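Maltose operon transcriptional repressor (Staphylococcus aureus subsp. aureus Mu50, PDB 3HCW) probably represses transcription of the maltose operon by binding DNA, its C-terminal part having the fold of a periplasmic sugar-binding protein. Local coordinates at residues 11-16 against 74-79. Residues are numbered along the deposited sequence; the frame is centred on the assembly and turned at random.
Sequences GLVLKG and LLYSKE
V13 and L74 end two neighbouring parallel strands, and their side chains lie side by side on the same face of the sheet, CG2 of V13 3.7 Å from CD2 of L74. The valine holds CG1 anti to its backbone N (chi1 -169°), which sets CG2 beside that N and against the leucine. Helix 82-89 packs over L74 through I83, K84 and L87. One residue on, the one hydrogen bond between the two segments runs from L75 N to V13 O, 3.0 Å long, nearly straight at 160° and in the carbonyl plane. CB of L75 also sits 3.3 Å from V13 O, so the oxygen is closely covered. On the opposite side from V13 and L74, just past the strand ends, L75 meets L14: its CD1 lies 3.8 Å from CD2 of L14, the two side chains slanting across each other, with Y27 and T47 also touching L14. This is the tight, buried part of the contact.

Beyond it the chains part, from 4.9 Å between the CA atoms of V13 and L74 to 6.8 Å between those of K15 and Y76. The Y76 ring lies loosely beside the diverging chains, its CE1 4.3 Å from CG1 of V13 and its CD1 4.2 Å from K15 N, which approaches obliquely; a hydrogen bond between Y76 OH and D81 OD2 ties down its far end. K15 is partly exposed, as is Y76, and its side chain leads away from the 74-79 segment to a cation-pi contact with F143 and a bound glycerol, probably from the crystallisation liquor. Loops leaving the C-terminal ends of parallel strands line the interlobe cleft in the periplasmic-binding-protein-like fold of LacI-type repressors, probably this protein's family; an effector site here would be consistent with that fold.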
ATOM      1  N   GLY A  11      16.463  16.024  -1.805  1.00 40.63           N
ATOM      2  CA  GLY A  11      16.120  15.076  -2.863  1.00 41.17           C
ATOM      3  C   GLY A  11      16.161  13.641  -2.361  1.00 42.46           C
ATOM      4  O   GLY A  11      17.152  13.204  -1.778  1.00 41.57           O
ATOM      5  N   LEU A  12      15.079  12.907  -2.577  1.00 43.90           N
ATOM      6  CA  LEU A  12      14.994  11.514  -2.147  1.00 39.36           C
ATOM      7  C   LEU A  12      15.036  10.565  -3.357  1.00 41.88           C
ATOM      8  O   LEU A  12      14.050  10.448  -4.087  1.00 39.12           O
ATOM      9  CB  LEU A  12      13.719  11.297  -1.325  1.00 28.63           C
ATOM     10  CG  LEU A  12      13.369  12.404  -0.312  1.00 40.37           C
ATOM     11  CD1 LEU A  12      12.031  12.140   0.323  1.00 21.74           C
ATOM     12  CD2 LEU A  12      14.432  12.604   0.770  1.00 28.77           C
ATOM     13  N   VAL A  13      16.172   9.893  -3.560  1.00 34.13           N
ATOM     14  CA  VAL A  13      16.330   8.964  -4.697  1.00 44.45           C
ATOM     15  C   VAL A  13      15.745   7.559  -4.472  1.00 52.00           C
ATOM     16  O   VAL A  13      16.216   6.796  -3.623  1.00 52.02           O
ATOM     17  CB  VAL A  13      17.804   8.835  -5.150  1.00 47.76           C
ATOM     18  CG1 VAL A  13      17.888   8.082  -6.482  1.00 45.43           C
ATOM     19  CG2 VAL A  13      18.441  10.203  -5.285  1.00 49.63           C
ATOM     20  N   LEU A  14      14.724   7.238  -5.263  1.00 55.68           N
ATOM     21  CA  LEU A  14      14.058   5.937  -5.254  1.00 61.61           C
ATOM     22  C   LEU A  14      14.646   4.994  -6.311  1.00 68.22           C
ATOM     23  O   LEU A  14      15.289   5.434  -7.270  1.00 58.91           O
ATOM     24  CB  LEU A  14      12.560   6.121  -5.525  1.00 62.84           C
ATOM     25  CG  LEU A  14      11.487   6.165  -4.429  1.00 66.13           C
ATOM     26  CD1 LEU A  14      11.037   4.760  -4.075  1.00 76.84           C
ATOM     27  CD2 LEU A  14      11.917   6.930  -3.191  1.00 68.91           C
ATOM     28  N   LYS A  15      14.403   3.698  -6.119  1.00 76.66           N
ATOM     29  CA  LYS A  15      14.822   2.632  -7.037  1.00 83.87           C
ATOM     30  C   LYS A  15      13.991   2.649  -8.332  1.00 87.87           C
ATOM     31  O   LYS A  15      14.537   2.530  -9.434  1.00 86.38           O
ATOM     32  CB  LYS A  15      14.684   1.280  -6.323  1.00 83.92           C
ATOM     33  CG  LYS A  15      15.264   0.068  -7.047  1.00 85.87           C
ATOM     34  CD  LYS A  15      14.523  -1.221  -6.645  1.00 79.00           C
ATOM     35  CE  LYS A  15      14.731  -1.582  -5.174  1.00 70.13           C
ATOM     36  NZ  LYS A  15      13.923  -2.759  -4.756  1.00 63.55           N
ATOM     37  N   GLY A  16      12.672   2.797  -8.182  1.00 91.91           N
ATOM     38  CA  GLY A  16      11.738   2.881  -9.310  1.00 95.10           C
ATOM     39  C   GLY A  16      10.407   3.522  -8.944  1.00 98.45           C
ATOM     40  O   GLY A  16      10.173   3.873  -7.783  1.00 98.27           O
ATOM     41  N   LEU A  74      19.724   8.587  -0.516  1.00 44.87           N
ATOM     42  CA  LEU A  74      19.563   7.407  -1.384  1.00 30.47           C
ATOM     43  C   LEU A  74      18.787   6.341  -0.630  1.00 36.73           C
ATOM     44  O   LEU A  74      19.229   5.878   0.421  1.00 42.61           O
ATOM     45  CB  LEU A  74      20.910   6.826  -1.811  1.00 39.78           C
ATOM     46  CG  LEU A  74      21.916   7.703  -2.557  1.00 50.05           C
ATOM     47  CD1 LEU A  74      23.105   6.877  -2.966  1.00 49.73           C
ATOM     48  CD2 LEU A  74      21.284   8.303  -3.768  1.00 60.73           C
ATOM     49  N   LEU A  75      17.637   5.949  -1.169  1.00 38.11           N
ATOM     50  CA  LEU A  75      16.748   4.998  -0.499  1.00 36.47           C
ATOM     51  C   LEU A  75      17.054   3.526  -0.811  1.00 43.00           C
ATOM     52  O   LEU A  75      16.193   2.665  -0.643  1.00 41.65           O
ATOM     53  CB  LEU A  75      15.290   5.275  -0.840  1.00 35.08           C
ATOM     54  CG  LEU A  75      14.435   6.447  -0.342  1.00 40.85           C
ATOM     55  CD1 LEU A  75      13.163   5.877   0.267  1.00 56.53           C
ATOM     56  CD2 LEU A  75      15.105   7.316   0.652  1.00 29.39           C
ATOM     57  N   TYR A  76      18.277   3.247  -1.254  1.00 45.21           N
ATOM     58  CA  TYR A  76      18.733   1.883  -1.499  1.00 47.81           C
ATOM     59  C   TYR A  76      20.258   1.842  -1.406  1.00 42.44           C
ATOM     60  O   TYR A  76      20.910   2.879  -1.450  1.00 44.65           O
ATOM     61  CB  TYR A  76      18.262   1.390  -2.876  1.00 52.14           C
ATOM     62  CG  TYR A  76      18.893   2.132  -4.026  1.00 62.37           C
ATOM     63  CD1 TYR A  76      18.306   3.287  -4.540  1.00 70.76           C
ATOM     64  CD2 TYR A  76      20.085   1.680  -4.600  1.00 57.04           C
ATOM     65  CE1 TYR A  76      18.893   3.975  -5.590  1.00 73.51           C
ATOM     66  CE2 TYR A  76      20.676   2.360  -5.638  1.00 68.81           C
ATOM     67  CZ  TYR A  76      20.075   3.502  -6.128  1.00 70.12           C
ATOM     68  OH  TYR A  76      20.664   4.160  -7.165  1.00 74.98           O
ATOM     69  N   SER A  77      20.816   0.639  -1.289  1.00 51.56           N
ATOM     70  CA  SER A  77      22.265   0.441  -1.326  1.00 52.12           C
ATOM     71  C   SER A  77      22.625  -0.600  -2.383  1.00 55.09           C
ATOM     72  O   SER A  77      22.037  -1.685  -2.429  1.00 55.93           O
ATOM     73  CB  SER A  77      22.777   0.001   0.047  1.00 55.52           C
ATOM     74  OG  SER A  77      24.189  -0.102   0.064  1.00 67.39           O
ATOM     75  N   LYS A  78      23.577  -0.260  -3.245  1.00 60.40           N
ATOM     76  CA  LYS A  78      24.088  -1.208  -4.229  1.00 64.33           C
ATOM     77  C   LYS A  78      25.573  -0.972  -4.470  1.00 71.57           C
ATOM     78  O   LYS A  78      26.039   0.174  -4.459  1.00 70.51           O
ATOM     79  CB  LYS A  78      23.294  -1.138  -5.540  1.00 65.38           C
ATOM     80  CG  LYS A  78      23.374  -2.409  -6.385  1.00 70.35           C
ATOM     81  CD  LYS A  78      22.158  -2.575  -7.287  1.00 75.70           C
ATOM     82  CE  LYS A  78      22.307  -3.794  -8.184  1.00 81.16           C
ATOM     83  NZ  LYS A  78      21.069  -4.083  -8.962  1.00 83.18           N
ATOM     84  N   GLU A  79      26.311  -2.068  -4.653  1.00 77.62           N
ATOM     85  CA  GLU A  79      27.731  -2.012  -4.985  1.00 81.87           C
ATOM     86  C   GLU A  79      27.893  -1.422  -6.381  1.00 80.15           C
ATOM     87  O   GLU A  79      27.157  -1.795  -7.305  1.00 75.92           O
ATOM     88  CB  GLU A  79      28.364  -3.406  -4.919  1.00 83.80           C
ATOM     89  CG  GLU A  79      29.898  -3.399  -4.893  1.00 94.14           C
ATOM     90  CD  GLU A  79      30.519  -4.624  -5.555  1.00101.51           C
ATOM     91  OE1 GLU A  79      31.619  -4.490  -6.135  1.00 94.02           O
ATOM     92  OE2 GLU A  79      29.912  -5.718  -5.502  1.00103.49           O
TER